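Local coordinates for protein TCR alpha chain (Gallus gallus, PDB 6LIR) that forms the alpha half of the chicken T-cell receptor, which with its beta chain probably recognises peptides presented by MHC molecules, at residues 33-36 / 40-43; 86-91 / 97-102; 117-122 / 127-132; 169-172 / 177-180. All blocks are in the same frame, centred on the assembly; numbering follows the deposited sequence.

Contact 1 (33-36 / 40-43); sequences YRQL and GPAF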
loop_
_atom_site.group_PDB
_atom_site.type_symbol
_atom_site.label_atom_id
_atom_site.label_comp_id
_atom_site.label_asym_id
_atom_site.label_seq_id
_atom_site.Cartn_x
_atom_site.Cartn_y
_atom_site.Cartn_z
ATOM N N TYR A 33 -14.676 -3.276 -5.893
ATOM C CA TYR A 33 -13.676 -2.227 -5.836
ATOM C C TYR A 33 -12.315 -2.879 -5.660
ATOM O O TYR A 33 -12.207 -4.036 -5.242
ATOM C CB TYR A 33 -13.933 -1.252 -4.673
ATOM C CG TYR A 33 -15.201 -0.433 -4.782
ATOM C CD1 TYR A 33 -16.445 -0.995 -4.514
ATOM C CD2 TYR A 33 -15.150 0.911 -5.128
ATOM C CE1 TYR A 33 -17.605 -0.243 -4.609
ATOM C CE2 TYR A 33 -16.301 1.671 -5.225
ATOM C CZ TYR A 33 -17.526 1.091 -4.963
ATOM O OH TYR A 33 -18.670 1.851 -5.062
ATOM N N ARG A 34 -11.268 -2.128 -5.982
ATOM C CA ARG A 34 -9.919 -2.586 -5.709
ATOM C C ARG A 34 -9.111 -1.427 -5.152
ATOM O O ARG A 34 -9.257 -0.279 -5.587
ATOM C CB ARG A 34 -9.256 -3.200 -6.954
ATOM C CG ARG A 34 -8.690 -2.233 -7.967
ATOM C CD ARG A 34 -7.889 -3.006 -9.001
ATOM N NE ARG A 34 -7.540 -2.190 -10.158
ATOM C CZ ARG A 34 -6.886 -2.650 -11.220
ATOM N NH1 ARG A 34 -6.514 -3.925 -11.275
ATOM N NH2 ARG A 34 -6.612 -1.837 -12.230
ATOM N N GLN A 35 -8.296 -1.730 -4.158
ATOM C CA GLN A 35 -7.486 -0.734 -3.472
ATOM C C GLN A 35 -6.024 -1.050 -3.759
ATOM O O GLN A 35 -5.466 -2.010 -3.217
ATOM C CB GLN A 35 -7.758 -0.703 -1.974
ATOM C CG GLN A 35 -6.845 0.273 -1.254
ATOM C CD GLN A 35 -6.726 0.006 0.230
ATOM O OE1 GLN A 35 -5.751 0.410 0.860
ATOM N NE2 GLN A 35 -7.726 -0.660 0.802
ATOM N N LEU A 36 -5.436 -0.275 -4.641
ATOM C CA LEU A 36 -4.029 -0.358 -4.979
ATOM C C LEU A 36 -3.184 0.284 -3.878
ATOM O O LEU A 36 -3.659 1.170 -3.162
ATOM C CB LEU A 36 -3.774 0.347 -6.307
ATOM C CG LEU A 36 -4.404 -0.275 -7.554
ATOM C CD1 LEU A 36 -4.494 0.762 -8.660
ATOM C CD2 LEU A 36 -3.609 -1.490 -8.030
ATOM N N GLY A 40 -6.959 4.724 -2.423
ATOM C CA GLY A 40 -8.185 4.275 -1.811
ATOM C C GLY A 40 -8.950 3.384 -2.765
ATOM O O GLY A 40 -8.647 3.321 -3.960
ATOM N N PRO A 41 -9.935 2.650 -2.245
ATOM C CA PRO A 41 -10.726 1.750 -3.095
ATOM C C PRO A 41 -11.225 2.446 -4.353
ATOM O O PRO A 41 -11.686 3.589 -4.314
ATOM C CB PRO A 41 -11.882 1.333 -2.181
ATOM C CG PRO A 41 -11.310 1.440 -0.806
ATOM C CD PRO A 41 -10.379 2.620 -0.842
ATOM N N ALA A 42 -11.099 1.758 -5.485
ATOM C CA ALA A 42 -11.515 2.303 -6.768
ATOM C C ALA A 42 -12.537 1.381 -7.417
ATOM O O ALA A 42 -12.356 0.159 -7.447
ATOM C CB ALA A 42 -10.309 2.497 -7.701
ATOM N N PHE A 43 -13.585 1.991 -7.972
ATOM C CA PHE A 43 -14.701 1.260 -8.559
ATOM C C PHE A 43 -14.258 0.461 -9.781
ATOM O O PHE A 43 -13.504 0.952 -10.624
ATOM C CB PHE A 43 -15.817 2.233 -8.944
ATOM C CG PHE A 43 -16.993 1.577 -9.615
ATOM C CD1 PHE A 43 -17.872 0.787 -8.891
ATOM C CD2 PHE A 43 -17.219 1.752 -10.972
ATOM C CE1 PHE A 43 -18.951 0.178 -9.510
ATOM C CE2 PHE A 43 -18.296 1.147 -11.597
ATOM C CZ PHE A 43 -19.163 0.362 -10.867
HETATM O O HOH W 1 -7.028 1.687 -5.933
#
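Arg-34 and Ala-42 face each other as a hydrogen-bonded antiparallel pair near the turn of the C-C′ hairpin of a V-type immunoglobulin domain. Backbone bonds run both ways: Arg-34 N donates to Ala-42 O at 2.9 Å, and Ala-42 N donates to Arg-34 O at 2.7 Å, coming in from above the carbonyl plane. That second oxygen, Arg-34 O, also accepts a hydrogen bond from a water. The same water donates to Gly-40 O and accepts from Leu-36 N at 2.8 Å, bridging the two segments where they part toward the turn.

The aromatic contact lies one step along, in the non-hydrogen-bonded pair of Tyr-33 and Phe-43. It is T-shaped, with the edge of Phe-43 turned to a face of Tyr-33, centroids 5.7 Å apart and planes at 70°. With its CG anti to the carbonyl carbon (chi1 -65°), Tyr-33 lays its ring against the partner backbone, CD2 coming to 3.4 Å from Phe-43 N.

Other partners place the two faces. Tyr-33 OH accepts a hydrogen bond from Leu-99 N of the TCR beta chain, and both rings pack on Pro-98 of that chain, so this face belongs to the V alpha-V beta interface. Arg-34 points to the other face and forms a salt bridge with Asp-81.

Apolar packing continues toward the turn, where Tyr-33 CB meets Pro-41 CB at 4.1 Å.

Contact 2 (86-91 / 97-102); sequences YCAVRG and LTFGTG
Cys-87 O takes the shortest polar bond here, from Gly-100 N at 2.6 Å, the donor standing nearly along the C=O axis. Phe-99 CA adds a C-H contact to the same oxygen at 3.4 Å. Further on, Val-89 and Thr-98 form a hydrogen-bonded antiparallel pair: Val-89 N gives to Thr-98 O, and Thr-98 N gives to Val-89 O at 2.9 Å. Together these bonds zip up the base of the F-G hairpin, whose tip is the CDR3 loop, and Phe-99 to Gly-102 spell the Phe-Gly-X-Gly motif of the J segment.

Ala-88 and Phe-99 share a face of the sheet. The methyl CB of Ala-88 lies over the Phe-99 ring, 3.8 Å from its centroid, in a CH-pi contact, while Tyr-86 CB sits at that ring's edge. Leu-97 CG packs beside the same methyl. Arg-90 bends at its third torsion (chi3 -69°), folding the guanidinium back so that Leu-97 CD1 rests over the centre of one of its faces, 3.5 Å above the plane. At the other end the Tyr-86 ring fits against the glycines: Gly-100 O meets its edge in plane, 3.3 Å from CD1, and Gly-102 CA lies 3.6 Å from CD1.

Phe-99 also makes an edge-to-face pair with Tyr-32 of the TCR beta chain. Strand 84-90 lies between strand 97-108 and strand 29-35 in the sheet, and the Cys-87 to Cys-20 disulfide ties it to strand 16-21 of the other sheet.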
loop_
_atom_site.group_PDB
_atom_site.type_symbol
_atom_site.label_atom_id
_atom_site.label_comp_id
_atom_site.label_asym_id
_atom_site.label_seq_id
_atom_site.Cartn_x
_atom_site.Cartn_y
_atom_site.Cartn_z
ATOM N N TYR A 86 -12.404 -5.657 -3.076
ATOM C CA TYR A 86 -13.552 -5.598 -2.184
ATOM C C TYR A 86 -14.838 -5.807 -2.967
ATOM O O TYR A 86 -15.045 -5.191 -4.017
ATOM C CB TYR A 86 -13.639 -4.241 -1.474
ATOM C CG TYR A 86 -12.625 -4.004 -0.380
ATOM C CD1 TYR A 86 -12.822 -4.509 0.901
ATOM C CD2 TYR A 86 -11.485 -3.245 -0.618
ATOM C CE1 TYR A 86 -11.906 -4.283 1.908
ATOM C CE2 TYR A 86 -10.562 -3.013 0.383
ATOM C CZ TYR A 86 -10.776 -3.535 1.643
ATOM O OH TYR A 86 -9.857 -3.306 2.641
ATOM N N CYS A 87 -15.722 -6.636 -2.431
ATOM C CA CYS A 87 -17.092 -6.672 -2.911
ATOM C C CYS A 87 -17.951 -5.874 -1.942
ATOM O O CYS A 87 -17.663 -5.798 -0.746
ATOM C CB CYS A 87 -17.627 -8.106 -3.035
ATOM S SG CYS A 87 -17.677 -9.005 -1.476
ATOM N N ALA A 88 -18.980 -5.236 -2.483
ATOM C CA ALA A 88 -19.912 -4.444 -1.693
ATOM C C ALA A 88 -21.311 -4.718 -2.217
ATOM O O ALA A 88 -21.550 -4.609 -3.424
ATOM C CB ALA A 88 -19.586 -2.948 -1.776
ATOM N N VAL A 89 -22.225 -5.090 -1.323
ATOM C CA VAL A 89 -23.560 -5.503 -1.732
ATOM C C VAL A 89 -24.595 -4.625 -1.044
ATOM O O VAL A 89 -24.367 -4.075 0.037
ATOM C CB VAL A 89 -23.818 -6.995 -1.419
ATOM C CG1 VAL A 89 -22.710 -7.865 -2.004
ATOM C CG2 VAL A 89 -23.930 -7.217 0.080
ATOM N N ARG A 90 -25.754 -4.519 -1.682
ATOM C CA ARG A 90 -26.884 -3.768 -1.159
ATOM C C ARG A 90 -28.087 -4.690 -1.109
ATOM O O ARG A 90 -28.408 -5.347 -2.103
ATOM C CB ARG A 90 -27.189 -2.527 -2.004
ATOM C CG ARG A 90 -27.231 -1.244 -1.197
ATOM C CD ARG A 90 -27.680 -0.063 -2.041
ATOM N NE ARG A 90 -26.676 0.304 -3.033
ATOM C CZ ARG A 90 -25.673 1.149 -2.803
ATOM N NH1 ARG A 90 -24.800 1.423 -3.762
ATOM N NH2 ARG A 90 -25.541 1.714 -1.610
ATOM N N GLY A 91 -28.747 -4.733 0.049
ATOM C CA GLY A 91 -29.917 -5.580 0.207
ATOM C C GLY A 91 -31.135 -5.022 -0.498
ATOM O O GLY A 91 -32.055 -5.767 -0.842
ATOM N N LEU A 97 -25.000 0.058 1.919
ATOM C CA LEU A 97 -23.986 -0.725 1.236
ATOM C C LEU A 97 -23.116 -1.401 2.288
ATOM O O LEU A 97 -22.677 -0.754 3.245
ATOM C CB LEU A 97 -23.153 0.186 0.334
ATOM C CG LEU A 97 -22.187 -0.418 -0.683
ATOM C CD1 LEU A 97 -22.951 -1.042 -1.836
ATOM C CD2 LEU A 97 -21.222 0.650 -1.195
ATOM N N THR A 98 -22.867 -2.698 2.122
ATOM C CA THR A 98 -22.058 -3.452 3.071
ATOM C C THR A 98 -20.864 -4.045 2.340
ATOM O O THR A 98 -21.036 -4.808 1.381
ATOM C CB THR A 98 -22.878 -4.552 3.749
ATOM O OG1 THR A 98 -24.015 -3.968 4.399
ATOM C CG2 THR A 98 -22.036 -5.274 4.784
ATOM N N PHE A 99 -19.665 -3.715 2.808
ATOM C CA PHE A 99 -18.428 -4.139 2.171
ATOM C C PHE A 99 -17.955 -5.480 2.708
ATOM O O PHE A 99 -18.136 -5.805 3.885
ATOM C CB PHE A 99 -17.326 -3.100 2.385
ATOM C CG PHE A 99 -17.377 -1.961 1.416
ATOM C CD1 PHE A 99 -16.711 -2.038 0.204
ATOM C CD2 PHE A 99 -18.090 -0.812 1.717
ATOM C CE1 PHE A 99 -16.758 -0.990 -0.693
ATOM C CE2 PHE A 99 -18.140 0.243 0.826
ATOM C CZ PHE A 99 -17.472 0.154 -0.382
ATOM N N GLY A 100 -17.294 -6.235 1.838
ATOM C CA GLY A 100 -16.640 -7.454 2.248
ATOM C C GLY A 100 -15.321 -7.173 2.930
ATOM O O GLY A 100 -14.836 -6.043 2.978
ATOM N N THR A 101 -14.740 -8.227 3.494
ATOM C CA THR A 101 -13.493 -8.085 4.231
ATOM C C THR A 101 -12.296 -7.838 3.318
ATOM O O THR A 101 -11.222 -7.488 3.816
ATOM C CB THR A 101 -13.251 -9.324 5.089
ATOM O OG1 THR A 101 -13.607 -10.492 4.346
ATOM C CG2 THR A 101 -14.091 -9.256 6.358
ATOM N N GLY A 102 -12.443 -8.027 2.009
ATOM C CA GLY A 102 -11.366 -7.762 1.080
ATOM C C GLY A 102 -10.456 -8.946 0.840
ATOM O O GLY A 102 -10.105 -9.671 1.777
#

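Contact 3 (117-122 / 127-132); sequences VYRLTS and NLEMCL
Arg-119 and Glu-129 are brought together by unusual torsions. The arginine leaves the backbone with chi1 -92° and folds at its second and third torsions, whereas Glu-129, with chi1 -123°, runs extended beyond CG and reaches across to it. Glu-129 OE2 stops 2.9 Å from Arg-119 NH1 as a salt bridge, but well out of the guanidinium plane, so attraction of charge holds the pair and no N-H is aimed at the oxygen. Guanidinium and carboxylate planes stand 79° apart, with OE1 above the same group toward its rim. Arg-119 NH2 has its own salt bridge, to Asp-194, and an acid on each of two nitrogens probably helps to fix the guanidinium. The stem of Glu-129 lies alongside Thr-121, CG to CG2 4.0 Å.

Beneath the side chains the backbones pair in antiparallel register. Tyr-118 and Leu-132 exchange two bonds, the straighter being Leu-132 N to Tyr-118 O at 2.8 Å. Leu-120 and Met-130 exchange two more, with Leu-120 N to Met-130 O at 2.8 Å. Their side chains form the opposite face, where Leu-120 CB meets Met-130 CB at 4.2 Å. That face packs against the TCR beta chain: Leu-120 on its Val-140, Met-130 on its Phe-124, and Tyr-118 OH hydrogen-bonded to its Glu-133. On the Arg-119 face, Val-117 CG1 touches Cys-131 SG at 3.8 Å.

This is the A-B hairpin of an immunoglobulin-like constant domain, in the sheet that pairs C alpha with C beta and with the B-strand cysteine of its disulfide turned inward.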
loop_
_atom_site.group_PDB
_atom_site.type_symbol
_atom_site.label_atom_id
_atom_site.label_comp_id
_atom_site.label_asym_id
_atom_site.label_seq_id
_atom_site.Cartn_x
_atom_site.Cartn_y
_atom_site.Cartn_z
ATOM N N VAL A 117 23.589 -11.983 -4.325
ATOM C CA VAL A 117 23.554 -11.335 -3.025
ATOM C C VAL A 117 24.649 -10.277 -3.003
ATOM O O VAL A 117 25.741 -10.496 -3.538
ATOM C CB VAL A 117 23.711 -12.366 -1.886
ATOM C CG1 VAL A 117 23.874 -11.682 -0.568
ATOM C CG2 VAL A 117 22.484 -13.267 -1.830
ATOM N N TYR A 118 24.363 -9.130 -2.388
ATOM C CA TYR A 118 25.315 -8.031 -2.361
ATOM C C TYR A 118 25.225 -7.305 -1.031
ATOM O O TYR A 118 24.164 -7.233 -0.408
ATOM C CB TYR A 118 25.068 -7.004 -3.479
ATOM C CG TYR A 118 24.905 -7.573 -4.867
ATOM C CD1 TYR A 118 26.011 -7.908 -5.638
ATOM C CD2 TYR A 118 23.645 -7.761 -5.413
ATOM C CE1 TYR A 118 25.861 -8.421 -6.913
ATOM C CE2 TYR A 118 23.484 -8.274 -6.682
ATOM C CZ TYR A 118 24.593 -8.602 -7.428
ATOM O OH TYR A 118 24.432 -9.114 -8.695
ATOM N N ARG A 119 26.352 -6.733 -0.626
ATOM C CA ARG A 119 26.428 -5.895 0.557
ATOM C C ARG A 119 26.519 -4.445 0.115
ATOM O O ARG A 119 27.262 -4.115 -0.814
ATOM C CB ARG A 119 27.645 -6.246 1.412
ATOM C CG ARG A 119 27.377 -7.266 2.491
ATOM C CD ARG A 119 28.446 -8.339 2.488
ATOM N NE ARG A 119 29.782 -7.795 2.729
ATOM C CZ ARG A 119 30.328 -7.660 3.934
ATOM N NH1 ARG A 119 29.650 -8.024 5.016
ATOM N NH2 ARG A 119 31.550 -7.158 4.061
ATOM N N LEU A 120 25.775 -3.581 0.790
ATOM C CA LEU A 120 25.761 -2.172 0.452
ATOM C C LEU A 120 26.118 -1.351 1.676
ATOM O O LEU A 120 25.826 -1.732 2.814
ATOM C CB LEU A 120 24.385 -1.723 -0.058
ATOM C CG LEU A 120 23.640 -2.606 -1.056
ATOM C CD1 LEU A 120 22.320 -1.948 -1.446
ATOM C CD2 LEU A 120 24.495 -2.861 -2.275
ATOM N N THR A 121 26.722 -0.199 1.427
ATOM C CA THR A 121 27.008 0.756 2.478
ATOM C C THR A 121 26.438 2.103 2.068
ATOM O O THR A 121 26.166 2.356 0.888
ATOM C CB THR A 121 28.516 0.868 2.736
ATOM O OG1 THR A 121 29.174 1.272 1.529
ATOM C CG2 THR A 121 29.081 -0.478 3.192
ATOM N N SER A 122 26.251 2.965 3.062
ATOM C CA SER A 122 25.706 4.296 2.855
ATOM C C SER A 122 26.655 5.327 3.440
ATOM O O SER A 122 27.165 5.148 4.549
ATOM C CB SER A 122 24.329 4.459 3.499
ATOM O OG SER A 122 24.114 5.813 3.860
ATOM N N ASN A 127 28.191 3.043 9.751
ATOM C CA ASN A 127 28.240 1.880 10.631
ATOM C C ASN A 127 27.006 1.004 10.442
ATOM O O ASN A 127 26.527 0.360 11.380
ATOM C CB ASN A 127 28.405 2.298 12.096
ATOM C CG ASN A 127 27.238 3.123 12.619
ATOM O OD1 ASN A 127 26.129 2.622 12.786
ATOM N ND2 ASN A 127 27.497 4.395 12.907
ATOM N N LEU A 128 26.522 0.937 9.204
ATOM C CA LEU A 128 25.329 0.196 8.829
ATOM C C LEU A 128 25.583 -0.466 7.485
ATOM O O LEU A 128 26.251 0.109 6.620
ATOM C CB LEU A 128 24.101 1.113 8.730
ATOM C CG LEU A 128 23.069 1.094 9.858
ATOM C CD1 LEU A 128 23.628 1.714 11.120
ATOM C CD2 LEU A 128 21.808 1.825 9.425
ATOM N N GLU A 129 25.059 -1.676 7.320
ATOM C CA GLU A 129 25.202 -2.428 6.082
ATOM C C GLU A 129 23.848 -2.985 5.676
ATOM O O GLU A 129 23.062 -3.408 6.529
ATOM C CB GLU A 129 26.217 -3.568 6.226
ATOM C CG GLU A 129 27.360 -3.501 5.231
ATOM C CD GLU A 129 28.355 -4.633 5.411
ATOM O OE1 GLU A 129 29.574 -4.358 5.441
ATOM O OE2 GLU A 129 27.918 -5.800 5.521
ATOM N N MET A 130 23.573 -2.968 4.372
ATOM C CA MET A 130 22.315 -3.465 3.831
ATOM C C MET A 130 22.595 -4.652 2.921
ATOM O O MET A 130 23.458 -4.583 2.037
ATOM C CB MET A 130 21.582 -2.366 3.057
ATOM C CG MET A 130 20.300 -2.816 2.364
ATOM S SD MET A 130 18.913 -3.067 3.490
ATOM C CE MET A 130 18.564 -1.377 3.979
ATOM N N CYS A 131 21.872 -5.736 3.138
ATOM C CA CYS A 131 22.026 -6.937 2.332
ATOM C C CYS A 131 20.955 -6.966 1.255
ATOM O O CYS A 131 19.764 -6.885 1.558
ATOM C CB CYS A 131 21.964 -8.191 3.202
ATOM S SG CYS A 131 22.413 -9.760 2.412
ATOM N N LEU A 132 21.377 -7.096 0.004
ATOM C CA LEU A 132 20.458 -7.110 -1.124
ATOM C C LEU A 132 20.519 -8.456 -1.840
ATOM O O LEU A 132 21.576 -8.853 -2.339
ATOM C CB LEU A 132 20.801 -5.971 -2.081
ATOM C CG LEU A 132 19.998 -5.869 -3.378
ATOM C CD1 LEU A 132 18.519 -5.537 -3.145
ATOM C CD2 LEU A 132 20.631 -4.865 -4.336
HETATM O O HOH W 2 27.367 2.271 5.659
#

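Contact 4 (169-172 / 177-180); sequences STYW and EMQC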
loop_
_atom_site.group_PDB
_atom_site.type_symbol
_atom_site.label_atom_id
_atom_site.label_comp_id
_atom_site.label_asym_id
_atom_site.label_seq_id
_atom_site.Cartn_x
_atom_site.Cartn_y
_atom_site.Cartn_z
ATOM N N SER A 169 14.961 -8.754 -2.101
ATOM C CA SER A 169 14.823 -8.886 -0.660
ATOM C C SER A 169 15.958 -8.119 -0.003
ATOM O O SER A 169 17.066 -8.059 -0.538
ATOM C CB SER A 169 14.830 -10.359 -0.215
ATOM O OG SER A 169 13.538 -10.936 -0.365
ATOM N N THR A 170 15.680 -7.522 1.154
ATOM C CA THR A 170 16.710 -6.775 1.862
ATOM C C THR A 170 16.574 -6.977 3.362
ATOM O O THR A 170 15.484 -7.225 3.878
ATOM C CB THR A 170 16.637 -5.261 1.582
ATOM O OG1 THR A 170 15.294 -4.797 1.776
ATOM C CG2 THR A 170 17.091 -4.940 0.168
ATOM N N TYR A 171 17.705 -6.855 4.050
ATOM C CA TYR A 171 17.754 -6.795 5.502
ATOM C C TYR A 171 19.030 -6.063 5.886
ATOM O O TYR A 171 20.023 -6.099 5.155
ATOM C CB TYR A 171 17.664 -8.183 6.164
ATOM C CG TYR A 171 18.791 -9.160 5.883
ATOM C CD1 TYR A 171 19.959 -9.144 6.637
ATOM C CD2 TYR A 171 18.664 -10.132 4.898
ATOM C CE1 TYR A 171 20.981 -10.048 6.395
ATOM C CE2 TYR A 171 19.679 -11.040 4.651
ATOM C CZ TYR A 171 20.836 -10.993 5.401
ATOM O OH TYR A 171 21.850 -11.895 5.159
ATOM N N TRP A 172 18.980 -5.367 7.018
ATOM C CA TRP A 172 20.051 -4.469 7.420
ATOM C C TRP A 172 20.341 -4.653 8.901
ATOM O O TRP A 172 19.475 -5.073 9.672
ATOM C CB TRP A 172 19.678 -3.008 7.150
ATOM C CG TRP A 172 18.504 -2.574 7.967
ATOM C CD1 TRP A 172 17.185 -2.720 7.650
ATOM C CD2 TRP A 172 18.541 -1.950 9.253
ATOM N NE1 TRP A 172 16.398 -2.215 8.656
ATOM C CE2 TRP A 172 17.206 -1.735 9.651
ATOM C CE3 TRP A 172 19.574 -1.544 10.105
ATOM C CZ2 TRP A 172 16.877 -1.132 10.863
ATOM C CZ3 TRP A 172 19.244 -0.947 11.309
ATOM C CH2 TRP A 172 17.908 -0.746 11.675
ATOM N N GLU A 177 27.681 -6.868 13.064
ATOM C CA GLU A 177 26.769 -7.987 13.278
ATOM C C GLU A 177 25.998 -8.368 12.023
ATOM O O GLU A 177 24.863 -8.847 12.114
ATOM C CB GLU A 177 25.798 -7.725 14.427
ATOM C CG GLU A 177 25.340 -6.311 14.595
ATOM C CD GLU A 177 24.775 -6.090 15.977
ATOM O OE1 GLU A 177 25.304 -5.222 16.699
ATOM O OE2 GLU A 177 23.809 -6.791 16.347
ATOM N N MET A 178 26.577 -8.162 10.850
ATOM C CA MET A 178 25.867 -8.394 9.605
ATOM C C MET A 178 26.554 -9.518 8.850
ATOM O O MET A 178 27.780 -9.514 8.698
ATOM C CB MET A 178 25.828 -7.124 8.745
ATOM C CG MET A 178 25.720 -7.384 7.245
ATOM S SD MET A 178 24.189 -8.207 6.761
ATOM C CE MET A 178 22.989 -6.935 7.149
ATOM N N GLN A 179 25.755 -10.463 8.361
ATOM C CA GLN A 179 26.246 -11.571 7.552
ATOM C C GLN A 179 25.264 -11.715 6.398
ATOM O O GLN A 179 24.150 -12.217 6.581
ATOM C CB GLN A 179 26.349 -12.860 8.369
ATOM C CG GLN A 179 26.792 -14.068 7.557
ATOM C CD GLN A 179 27.243 -15.228 8.418
ATOM O OE1 GLN A 179 27.523 -15.059 9.600
ATOM N NE2 GLN A 179 27.305 -16.421 7.827
ATOM N N CYS A 180 25.682 -11.265 5.217
ATOM C CA CYS A 180 24.832 -11.196 4.036
ATOM C C CYS A 180 24.937 -12.522 3.308
ATOM O O CYS A 180 25.983 -12.837 2.734
ATOM C CB CYS A 180 25.337 -10.063 3.152
ATOM S SG CYS A 180 24.332 -9.431 1.831
#
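Tyr-171 and Cys-180 keep their CA atoms 8.5 Å apart, since segment 177-180 is irregular chain that passes strand 164-174 without pairing with it. Side chains therefore bridge the gap. Tyr-171 has the largest share of the contact, followed by Met-178. Its CG sits between the backbone N and the carbonyl carbon (chi1 64°), which swings the Tyr-171 ring off the strand toward segment 177-180, and the hydroxyl ends up against the backbone there. Tyr-171 OH donates to Gln-179 O at 2.7 Å. The carbonyl oxygen lies in the plane of the ring at its edge, and the hydroxyl is tilted 18° from the carbonyl plane. The same hydroxyl accepts a hydrogen bond from Gly-181 N, so this buried polar atom is held as both donor and acceptor, which should limit how the ring can shift. Cys-180 CA packs 3.3 Å from Tyr-171 OH.

Met-178 meets the ring obliquely. Its chain bends at the second and third torsions, curling the thioether back until Met-178 SD lies 3.7 Å from Tyr-171 CE1. From the ring centroid SD is 4.9 Å away and far off the normal, an oblique Met-aromatic contact. The terminal methyl goes on to the strand itself: Met-178 CE is 3.7 Å from Tyr-171 O and 3.8 Å from Trp-172 CA.

Strand 164-174 belongs to the sheet facing C beta, and Trp-172 packs on Leu-142 of the TCR beta chain. Tyr-171 instead points inward beside the Cys-131 to Cys-180 disulfide, which ties strand 128-134 to this irregular segment, consistent with the B-to-F disulfide of an immunoglobulin-like constant domain.

The four contacts divide between two immunoglobulin-like domains. Contacts 1 and 2 share the five-stranded sheet of the variable domain, where Tyr-33 N lies 2.7 Å from Tyr-86 O, a probable hydrogen bond between their neighbouring strands. Contacts 3 and 4 meet in the constant domain, joined by the disulfide and by adjacent strands 128-134 and 164-174; contacts 2 and 3 have centres about 45 Å apart. Contacts 2 and 3 are the more buried, while 1 and 4 reach the surface. Hairpin backbone bonding dominates contacts 1 to 3, with aromatic packing in the variable domain and an ion pair in contact 3; contact 4 has no backbone pairing and rests on side chains that meet each other and the opposite backbone.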